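P-47 protein (Clostridium botulinum E1 str. 'BoNT E Beluga', PDB 5WIX) is of unknown function but folds like bactericidal/permeability-increasing protein, with a TULIP-type architecture that suggests, without proving, a capacity to bind lipids. Local coordinates at residues Y171-I182 and D401-N411; L247-M256 and S390-N398. One frame throughout, in Å; residues are numbered along the deposited sequence.

Interaction 1. Residues Y171-I182 and D401-N411; sequences YIFASLNVTSNI and DIINDIVNWNN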
loop_
_atom_site.group_PDB
_atom_site.type_symbol
_atom_site.label_atom_id
_atom_site.label_comp_id
_atom_site.label_asym_id
_atom_site.label_seq_id
_atom_site.Cartn_x
_atom_site.Cartn_y
_atom_site.Cartn_z
ATOM N N TYR A 171 -10.053 15.684 -15.891
ATOM C CA TYR A 171 -9.752 14.260 -15.826
ATOM C C TYR A 171 -9.297 13.825 -14.444
ATOM O O TYR A 171 -8.468 14.483 -13.814
ATOM C CB TYR A 171 -8.689 13.857 -16.835
ATOM C CG TYR A 171 -8.458 12.374 -16.783
ATOM C CD1 TYR A 171 -9.490 11.499 -17.086
ATOM C CD2 TYR A 171 -7.233 11.843 -16.390
ATOM C CE1 TYR A 171 -9.317 10.133 -17.019
ATOM C CE2 TYR A 171 -7.041 10.474 -16.325
ATOM C CZ TYR A 171 -8.094 9.620 -16.640
ATOM O OH TYR A 171 -7.945 8.250 -16.582
ATOM N N ILE A 172 -9.841 12.696 -13.995
ATOM C CA ILE A 172 -9.589 12.185 -12.657
ATOM C C ILE A 172 -8.551 11.083 -12.652
ATOM O O ILE A 172 -8.857 9.943 -12.991
ATOM C CB ILE A 172 -10.851 11.617 -12.039
ATOM C CG1 ILE A 172 -12.045 12.532 -12.302
ATOM C CG2 ILE A 172 -10.631 11.375 -10.564
ATOM C CD1 ILE A 172 -13.384 11.910 -11.908
ATOM N N PHE A 173 -7.333 11.414 -12.246
ATOM C CA PHE A 173 -6.248 10.441 -12.256
ATOM C C PHE A 173 -6.401 9.359 -11.197
ATOM O O PHE A 173 -5.924 8.240 -11.371
ATOM C CB PHE A 173 -4.907 11.145 -12.069
ATOM C CG PHE A 173 -4.415 11.834 -13.305
ATOM C CD1 PHE A 173 -4.130 11.108 -14.441
ATOM C CD2 PHE A 173 -4.228 13.208 -13.321
ATOM C CE1 PHE A 173 -3.680 11.733 -15.567
ATOM C CE2 PHE A 173 -3.775 13.839 -14.445
ATOM C CZ PHE A 173 -3.500 13.101 -15.571
ATOM N N ALA A 174 -7.058 9.698 -10.096
ATOM C CA ALA A 174 -7.306 8.733 -9.033
ATOM C C ALA A 174 -8.295 9.295 -8.037
ATOM O O ALA A 174 -8.260 10.489 -7.720
ATOM C CB ALA A 174 -6.016 8.360 -8.331
ATOM N N SER A 175 -9.190 8.439 -7.555
ATOM C CA SER A 175 -10.046 8.810 -6.444
ATOM C C SER A 175 -9.358 8.338 -5.177
ATOM O O SER A 175 -8.832 7.219 -5.113
ATOM C CB SER A 175 -11.440 8.209 -6.580
ATOM O OG SER A 175 -11.417 6.803 -6.402
ATOM N N LEU A 176 -9.314 9.217 -4.187
ATOM C CA LEU A 176 -8.750 8.864 -2.904
ATOM C C LEU A 176 -9.795 9.049 -1.808
ATOM O O LEU A 176 -10.371 10.131 -1.662
ATOM C CB LEU A 176 -7.511 9.690 -2.609
ATOM C CG LEU A 176 -6.788 9.201 -1.357
ATOM C CD1 LEU A 176 -5.286 9.393 -1.476
ATOM C CD2 LEU A 176 -7.342 9.883 -0.110
ATOM N N ASN A 177 -10.013 7.983 -1.041
ATOM C CA ASN A 177 -11.091 7.906 -0.064
ATOM C C ASN A 177 -10.581 7.975 1.373
ATOM O O ASN A 177 -10.115 6.971 1.911
ATOM C CB ASN A 177 -11.865 6.596 -0.278
ATOM C CG ASN A 177 -13.298 6.659 0.207
ATOM O OD1 ASN A 177 -13.651 7.467 1.066
ATOM N ND2 ASN A 177 -14.135 5.790 -0.341
ATOM N N VAL A 178 -10.643 9.146 1.999
ATOM C CA VAL A 178 -10.521 9.171 3.454
ATOM C C VAL A 178 -11.881 8.738 3.981
ATOM O O VAL A 178 -12.880 8.853 3.272
ATOM C CB VAL A 178 -10.143 10.554 4.028
ATOM C CG1 VAL A 178 -9.762 10.424 5.519
ATOM C CG2 VAL A 178 -9.013 11.184 3.225
ATOM N N THR A 179 -11.921 8.234 5.207
ATOM C CA THR A 179 -13.164 7.763 5.816
ATOM C C THR A 179 -13.799 6.633 4.991
ATOM O O THR A 179 -14.949 6.725 4.547
ATOM C CB THR A 179 -14.187 8.921 6.017
ATOM O OG1 THR A 179 -14.698 9.356 4.750
ATOM C CG2 THR A 179 -13.530 10.103 6.735
ATOM N N SER A 180 -13.024 5.569 4.794
ATOM C CA SER A 180 -13.511 4.329 4.197
ATOM C C SER A 180 -13.962 3.354 5.289
ATOM O O SER A 180 -13.730 3.588 6.478
ATOM C CB SER A 180 -12.420 3.689 3.350
ATOM O OG SER A 180 -11.333 3.300 4.173
ATOM N N ASN A 181 -14.595 2.256 4.894
ATOM C CA ASN A 181 -15.075 1.297 5.881
ATOM C C ASN A 181 -13.923 0.617 6.617
ATOM O O ASN A 181 -14.108 0.092 7.720
ATOM C CB ASN A 181 -15.973 0.246 5.227
ATOM C CG ASN A 181 -17.330 0.799 4.835
ATOM O OD1 ASN A 181 -18.277 0.761 5.620
ATOM N ND2 ASN A 181 -17.432 1.310 3.616
ATOM N N ILE A 182 -12.739 0.623 6.003
ATOM C CA ILE A 182 -11.545 0.088 6.659
ATOM C C ILE A 182 -10.726 1.220 7.257
ATOM O O ILE A 182 -10.016 1.930 6.548
ATOM C CB ILE A 182 -10.659 -0.721 5.702
ATOM C CG1 ILE A 182 -11.489 -1.755 4.947
ATOM C CG2 ILE A 182 -9.527 -1.391 6.466
ATOM C CD1 ILE A 182 -10.746 -2.417 3.803
ATOM N N ASP A 401 -10.991 -6.166 -1.661
ATOM C CA ASP A 401 -11.642 -5.046 -0.993
ATOM C C ASP A 401 -10.581 -4.037 -0.554
ATOM O O ASP A 401 -10.778 -2.819 -0.669
ATOM C CB ASP A 401 -12.470 -5.526 0.204
ATOM C CG ASP A 401 -13.876 -5.956 -0.183
ATOM O OD1 ASP A 401 -14.203 -5.938 -1.389
ATOM O OD2 ASP A 401 -14.656 -6.317 0.727
ATOM N N ILE A 402 -9.447 -4.556 -0.083
ATOM C CA ILE A 402 -8.375 -3.724 0.462
ATOM C C ILE A 402 -7.684 -2.891 -0.604
ATOM O O ILE A 402 -7.439 -1.709 -0.398
ATOM C CB ILE A 402 -7.309 -4.568 1.188
ATOM C CG1 ILE A 402 -7.765 -4.884 2.618
ATOM C CG2 ILE A 402 -5.957 -3.835 1.215
ATOM C CD1 ILE A 402 -6.868 -5.895 3.347
ATOM N N ILE A 403 -7.359 -3.489 -1.741
ATOM C CA ILE A 403 -6.634 -2.715 -2.724
ATOM C C ILE A 403 -7.582 -1.618 -3.231
ATOM O O ILE A 403 -7.178 -0.462 -3.357
ATOM C CB ILE A 403 -6.059 -3.598 -3.872
ATOM C CG1 ILE A 403 -5.004 -2.815 -4.661
ATOM C CG2 ILE A 403 -7.155 -4.149 -4.784
ATOM C CD1 ILE A 403 -4.097 -3.695 -5.489
ATOM N N ASN A 404 -8.858 -1.961 -3.413
ATOM C CA ASN A 404 -9.852 -1.009 -3.905
ATOM C C ASN A 404 -10.384 -0.007 -2.864
ATOM O O ASN A 404 -11.229 0.831 -3.181
ATOM C CB ASN A 404 -11.035 -1.770 -4.505
ATOM C CG ASN A 404 -10.737 -2.320 -5.888
ATOM O OD1 ASN A 404 -10.082 -1.664 -6.696
ATOM N ND2 ASN A 404 -11.222 -3.527 -6.170
ATOM N N ASP A 405 -9.880 -0.071 -1.637
ATOM C CA ASP A 405 -10.501 0.646 -0.516
ATOM C C ASP A 405 -10.194 2.136 -0.525
ATOM O O ASP A 405 -11.099 2.976 -0.502
ATOM C CB ASP A 405 -10.054 0.029 0.819
ATOM C CG ASP A 405 -10.846 0.552 2.013
ATOM O OD1 ASP A 405 -12.034 0.186 2.149
ATOM O OD2 ASP A 405 -10.274 1.300 2.833
ATOM N N ILE A 406 -8.913 2.461 -0.556
ATOM C CA ILE A 406 -8.521 3.862 -0.504
ATOM C C ILE A 406 -8.310 4.489 -1.902
ATOM O O ILE A 406 -9.063 5.390 -2.301
ATOM C CB ILE A 406 -7.265 4.027 0.342
ATOM C CG1 ILE A 406 -7.519 3.411 1.708
ATOM C CG2 ILE A 406 -6.943 5.481 0.501
ATOM C CD1 ILE A 406 -8.712 4.013 2.397
ATOM N N VAL A 407 -7.316 4.015 -2.649
ATOM C CA VAL A 407 -7.065 4.599 -3.959
ATOM C C VAL A 407 -7.571 3.734 -5.094
ATOM O O VAL A 407 -7.141 2.591 -5.254
ATOM C CB VAL A 407 -5.574 4.868 -4.201
ATOM C CG1 VAL A 407 -5.379 5.387 -5.593
ATOM C CG2 VAL A 407 -5.037 5.871 -3.199
ATOM N N ASN A 408 -8.493 4.298 -5.869
ATOM C CA ASN A 408 -8.913 3.718 -7.138
ATOM C C ASN A 408 -8.364 4.567 -8.250
ATOM O O ASN A 408 -8.783 5.711 -8.430
ATOM C CB ASN A 408 -10.436 3.644 -7.250
ATOM C CG ASN A 408 -11.073 2.957 -6.073
ATOM O OD1 ASN A 408 -11.077 1.730 -5.985
ATOM N ND2 ASN A 408 -11.618 3.744 -5.156
ATOM N N TRP A 409 -7.414 4.027 -8.995
ATOM C CA TRP A 409 -6.815 4.785 -10.088
ATOM C C TRP A 409 -7.783 4.944 -11.248
ATOM O O TRP A 409 -8.368 3.964 -11.723
ATOM C CB TRP A 409 -5.538 4.114 -10.572
ATOM C CG TRP A 409 -4.493 4.046 -9.534
ATOM C CD1 TRP A 409 -4.171 2.967 -8.763
ATOM C CD2 TRP A 409 -3.618 5.105 -9.131
ATOM N NE1 TRP A 409 -3.146 3.287 -7.909
ATOM C CE2 TRP A 409 -2.788 4.590 -8.113
ATOM C CE3 TRP A 409 -3.442 6.432 -9.541
ATOM C CZ2 TRP A 409 -1.804 5.357 -7.496
ATOM C CZ3 TRP A 409 -2.471 7.193 -8.922
ATOM C CH2 TRP A 409 -1.662 6.656 -7.913
ATOM N N ASN A 410 -7.939 6.190 -11.693
ATOM C CA ASN A 410 -8.842 6.540 -12.788
ATOM C C ASN A 410 -10.292 6.270 -12.439
ATOM O O ASN A 410 -11.088 5.937 -13.320
ATOM C CB ASN A 410 -8.478 5.780 -14.065
ATOM C CG ASN A 410 -7.040 5.990 -14.476
ATOM O OD1 ASN A 410 -6.687 7.035 -15.032
ATOM N ND2 ASN A 410 -6.198 4.991 -14.219
ATOM N N ASN A 411 -10.625 6.416 -11.158
ATOM C CA ASN A 411 -11.989 6.211 -10.689
ATOM C C ASN A 411 -12.498 4.821 -11.047
ATOM O O ASN A 411 -13.641 4.659 -11.474
ATOM C CB ASN A 411 -12.920 7.276 -11.275
ATOM C CG ASN A 411 -13.502 8.183 -10.221
ATOM O OD1 ASN A 411 -13.189 8.056 -9.039
ATOM N ND2 ASN A 411 -14.355 9.111 -10.643
#
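Ala174 and Trp409 form a non-hydrogen-bonded pair of two short antiparallel strands, 174-177 and 407-409, with both side chains on the same face of the sheet. The methyl of Ala174 meets the benzo part of the indole obliquely, its CB 3.4 Å from Trp409 CE3, and Phe173 O sits at the indole edge, near its plane. Val407 CG1 lies over an indole face, toward the rim. On this same face Leu176 slants across Val407, CD1 to CG2 3.9 Å, and runs alongside Ile406, the two pointing the same way. The opposite face carries Ser175 and Asn408, whose backbones exchange two bonds: Ser175 N to Asn408 O at 2.9 Å and Asn408 N to Ser175 O at 3.0 Å. Asn177 N to Ile406 O continues the ladder. The chain then bends through a type II turn from Asn408 to Asn411, and Asn410 N reaches Phe173 O from well above its carbonyl plane (59°). A trans chi1 (-177°) extends the Tyr171 ring toward Asn410, whose OD1 lies at the ring edge by the hydroxyl, too close to be trusted in detail; ring and amide planes are 37° apart. At the other end, Ser180 OG lies 2.6 Å from Asp405 OD2 and within bonding reach of Asn186 OD1; its one proton can serve only one acceptor at a time. Ile182 crosses the same carboxylate and brings its CD1 to 4.0 Å from Ile402 CG1. On its other side strand 174-177 pairs antiparallel with strand 120-125, leaving 407-409 at the end of this curled sheet within the chain. Helix 31-42 packs on Tyr171, Phe173 and Asn410, while the apolar face meets the six-stranded sheet: Val407 and Trp409 touch Tyr27 of strand 25-30, and Leu176 touches Pro187 and Phe190 of strand 187-195.

Interaction 2. Residues L247-M256 and S390-N398; sequences LLLPKLSSNM and SLAFELANN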
loop_
_atom_site.group_PDB
_atom_site.type_symbol
_atom_site.label_atom_id
_atom_site.label_comp_id
_atom_site.label_asym_id
_atom_site.label_seq_id
_atom_site.Cartn_x
_atom_site.Cartn_y
_atom_site.Cartn_z
ATOM N N LEU A 247 -3.379 -6.967 10.232
ATOM C CA LEU A 247 -3.552 -8.150 9.392
ATOM C C LEU A 247 -3.252 -9.443 10.133
ATOM O O LEU A 247 -4.077 -10.367 10.140
ATOM C CB LEU A 247 -2.690 -8.040 8.134
ATOM C CG LEU A 247 -3.385 -7.158 7.099
ATOM C CD1 LEU A 247 -2.577 -7.029 5.806
ATOM C CD2 LEU A 247 -4.759 -7.761 6.838
ATOM N N LEU A 248 -2.082 -9.521 10.755
ATOM C CA LEU A 248 -1.724 -10.733 11.478
ATOM C C LEU A 248 -2.456 -10.846 12.830
ATOM O O LEU A 248 -3.276 -11.758 13.032
ATOM C CB LEU A 248 -0.217 -10.797 11.697
ATOM C CG LEU A 248 0.250 -12.112 12.310
ATOM C CD1 LEU A 248 0.028 -13.263 11.329
ATOM C CD2 LEU A 248 1.699 -12.033 12.724
ATOM N N LEU A 249 -2.151 -9.922 13.739
ATOM C CA LEU A 249 -2.719 -9.923 15.093
ATOM C C LEU A 249 -4.218 -10.264 15.177
ATOM O O LEU A 249 -4.591 -11.166 15.928
ATOM C CB LEU A 249 -2.465 -8.576 15.760
ATOM C CG LEU A 249 -2.773 -8.486 17.242
ATOM C CD1 LEU A 249 -1.714 -9.265 17.994
ATOM C CD2 LEU A 249 -2.787 -7.035 17.686
ATOM N N PRO A 250 -5.081 -9.571 14.400
ATOM C CA PRO A 250 -6.523 -9.861 14.494
ATOM C C PRO A 250 -6.841 -11.326 14.359
ATOM O O PRO A 250 -7.687 -11.826 15.114
ATOM C CB PRO A 250 -7.115 -9.084 13.324
ATOM C CG PRO A 250 -6.171 -7.935 13.127
ATOM C CD PRO A 250 -4.807 -8.479 13.437
ATOM N N LYS A 251 -6.169 -12.023 13.449
ATOM C CA LYS A 251 -6.430 -13.457 13.305
ATOM C C LYS A 251 -5.846 -14.247 14.489
ATOM O O LYS A 251 -6.576 -14.915 15.216
ATOM C CB LYS A 251 -5.868 -13.990 11.994
ATOM C CG LYS A 251 -6.202 -15.457 11.738
ATOM C CD LYS A 251 -7.700 -15.732 11.798
ATOM C CE LYS A 251 -7.993 -17.230 11.720
ATOM N NZ LYS A 251 -9.396 -17.571 12.110
ATOM N N LEU A 252 -4.533 -14.139 14.661
ATOM C CA LEU A 252 -3.769 -14.782 15.723
ATOM C C LEU A 252 -4.445 -14.651 17.063
ATOM O O LEU A 252 -4.701 -15.639 17.755
ATOM C CB LEU A 252 -2.364 -14.156 15.807
ATOM C CG LEU A 252 -1.396 -14.548 16.924
ATOM C CD1 LEU A 252 -0.788 -15.901 16.615
ATOM C CD2 LEU A 252 -0.299 -13.514 17.104
ATOM N N SER A 253 -4.762 -13.417 17.416
ATOM C CA SER A 253 -5.272 -13.109 18.743
ATOM C C SER A 253 -6.683 -13.685 19.016
ATOM O O SER A 253 -7.237 -13.516 20.103
ATOM C CB SER A 253 -5.276 -11.601 18.920
ATOM O OG SER A 253 -6.373 -11.038 18.230
ATOM N N SER A 254 -7.251 -14.361 18.024
ATOM C CA SER A 254 -8.555 -14.994 18.133
ATOM C C SER A 254 -8.397 -16.446 17.751
ATOM O O SER A 254 -9.360 -17.103 17.361
ATOM C CB SER A 254 -9.581 -14.336 17.207
ATOM O OG SER A 254 -9.526 -14.904 15.896
ATOM N N ASN A 255 -7.166 -16.935 17.805
ATOM C CA ASN A 255 -6.927 -18.321 17.450
ATOM C C ASN A 255 -6.502 -19.126 18.663
ATOM O O ASN A 255 -5.974 -20.243 18.511
ATOM C CB ASN A 255 -5.854 -18.433 16.371
ATOM C CG ASN A 255 -6.128 -19.570 15.414
ATOM O OD1 ASN A 255 -7.288 -19.769 14.994
ATOM N ND2 ASN A 255 -5.077 -20.345 15.074
ATOM N N MET A 256 -6.723 -18.562 19.854
ATOM C CA MET A 256 -6.133 -19.122 21.060
ATOM C C MET A 256 -7.132 -19.369 22.199
ATOM O O MET A 256 -6.765 -19.411 23.375
ATOM C CB MET A 256 -4.994 -18.209 21.533
ATOM C CG MET A 256 -3.787 -18.273 20.640
ATOM S SD MET A 256 -2.421 -17.226 21.225
ATOM C CE MET A 256 -3.364 -15.875 21.860
ATOM N N SER A 390 -1.754 -23.275 17.139
ATOM C CA SER A 390 -2.570 -22.063 17.035
ATOM C C SER A 390 -1.888 -21.031 16.172
ATOM O O SER A 390 -2.504 -20.044 15.785
ATOM C CB SER A 390 -2.835 -21.446 18.410
ATOM O OG SER A 390 -1.659 -20.798 18.882
ATOM N N LEU A 391 -0.597 -21.245 15.931
ATOM C CA LEU A 391 0.190 -20.399 15.054
ATOM C C LEU A 391 0.037 -20.740 13.567
ATOM O O LEU A 391 0.769 -20.205 12.743
ATOM C CB LEU A 391 1.664 -20.505 15.419
ATOM C CG LEU A 391 1.944 -20.100 16.852
ATOM C CD1 LEU A 391 3.454 -20.076 17.101
ATOM C CD2 LEU A 391 1.327 -18.741 17.139
ATOM N N ALA A 392 -0.883 -21.643 13.230
ATOM C CA ALA A 392 -1.009 -22.097 11.850
ATOM C C ALA A 392 -2.422 -21.934 11.344
ATOM O O ALA A 392 -3.222 -22.863 11.375
ATOM C CB ALA A 392 -0.571 -23.533 11.707
ATOM N N PHE A 393 -2.685 -20.748 10.821
ATOM C CA PHE A 393 -4.010 -20.336 10.416
ATOM C C PHE A 393 -4.007 -19.686 9.028
ATOM O O PHE A 393 -2.989 -19.677 8.339
ATOM C CB PHE A 393 -4.554 -19.358 11.455
ATOM C CG PHE A 393 -3.553 -18.338 11.882
ATOM C CD1 PHE A 393 -3.347 -17.175 11.115
ATOM C CD2 PHE A 393 -2.770 -18.556 13.008
ATOM C CE1 PHE A 393 -2.398 -16.216 11.492
ATOM C CE2 PHE A 393 -1.821 -17.614 13.403
ATOM C CZ PHE A 393 -1.634 -16.435 12.631
ATOM N N GLU A 394 -5.155 -19.126 8.649
ATOM C CA GLU A 394 -5.360 -18.457 7.365
ATOM C C GLU A 394 -6.126 -17.157 7.597
ATOM O O GLU A 394 -7.182 -17.184 8.225
ATOM C CB GLU A 394 -6.129 -19.372 6.379
ATOM C CG GLU A 394 -6.833 -18.639 5.215
ATOM C CD GLU A 394 -7.492 -19.575 4.194
ATOM O OE1 GLU A 394 -6.771 -20.292 3.447
ATOM O OE2 GLU A 394 -8.744 -19.567 4.120
ATOM N N LEU A 395 -5.618 -16.028 7.082
ATOM C CA LEU A 395 -6.289 -14.736 7.284
ATOM C C LEU A 395 -7.623 -14.715 6.540
ATOM O O LEU A 395 -7.886 -15.567 5.685
ATOM C CB LEU A 395 -5.410 -13.577 6.836
ATOM C CG LEU A 395 -3.946 -13.432 7.273
ATOM C CD1 LEU A 395 -3.379 -12.098 6.682
ATOM C CD2 LEU A 395 -3.753 -13.491 8.785
ATOM N N ALA A 396 -8.491 -13.770 6.870
ATOM C CA ALA A 396 -9.842 -13.829 6.301
ATOM C C ALA A 396 -10.239 -12.549 5.580
ATOM O O ALA A 396 -11.379 -12.413 5.099
ATOM C CB ALA A 396 -10.853 -14.145 7.397
ATOM N N ASN A 397 -9.296 -11.613 5.512
ATOM C CA ASN A 397 -9.507 -10.380 4.776
ATOM C C ASN A 397 -9.906 -10.609 3.344
ATOM O O ASN A 397 -9.635 -11.670 2.763
ATOM C CB ASN A 397 -8.262 -9.542 4.830
ATOM C CG ASN A 397 -7.871 -9.227 6.251
ATOM O OD1 ASN A 397 -7.378 -10.098 6.969
ATOM N ND2 ASN A 397 -8.130 -7.992 6.683
ATOM N N ASN A 398 -10.621 -9.632 2.803
ATOM C CA ASN A 398 -10.879 -9.585 1.381
ATOM C C ASN A 398 -9.870 -8.611 0.785
ATOM O O ASN A 398 -10.034 -7.399 0.900
ATOM C CB ASN A 398 -12.307 -9.146 1.097
ATOM C CG ASN A 398 -12.648 -9.207 -0.374
ATOM O OD1 ASN A 398 -11.765 -9.383 -1.220
ATOM N ND2 ASN A 398 -13.936 -9.076 -0.695
#
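Ser390 offers its backbone O to the side-chain amide of Asn255: ND2 donates over 2.7 Å in a nearly straight bond (167°), with the acceptor lying in the amide plane. Ser390 OG turns elsewhere, to the O of Phe387 in the last turn of helix 370-390, while its CB faces the Asn255 carbonyl. Leu391 follows, its CD2 side by side with Leu252 CD1 at 3.6 Å. Phe393 then projects its ring at the end of helix 240-252. A chi1 of 44° folds the ring back over its own backbone and turns one face to the helix backbone, with Leu252 N over it toward the rim; Leu248 CD1 meets the edge in plane, and Leu252 CD1 comes within 3.8 Å of Phe393 CE2. Lys251 slides past the ring in the opposite direction, CG 3.4 Å from Phe393 CD1, and a bend at chi2 (55°) carries its CE close to Glu394 O. Backbone bonds from Phe393 to Phe351 and from Leu395 to Val349 hold this connection along strand 348-363, part of a curled antiparallel sheet that accompanies the long helix 370-390, consistent with a TULIP domain. Further along, Leu395 directs CD2 at the helix backbone, 3.4 Å from Leu247 O, and also rests on Lys251 CB. Asn397 brings its amide across the tip of Leu247, ND2 3.4 Å from CD2, one residue before Asn398 takes the N-cap position of helix 399-403.

Overall arrangement
The two contacts lie 26 Å apart between centres and are nested, the loop closed by interaction 2 falling inside that closed by interaction 1. Helix 399-403 follows directly on 390-398 and opens 401-411, and the contacts meet where Ile402 CD1 packs 4.1 Å from Asn397 ND2. Interaction 1, nearer the middle of the elongated chain, is partly buried and rests on a backbone ladder joining strands, with an apolar face on one side and polar groups toward its ends. Interaction 2, farther out, is a largely buried helix-to-loop contact dominated by leucines and one phenylalanine, with a single hydrogen bond between its segments. Interaction 1 is built into one curled antiparallel sheet, whereas the loop of interaction 2 runs along strand 348-363 of another.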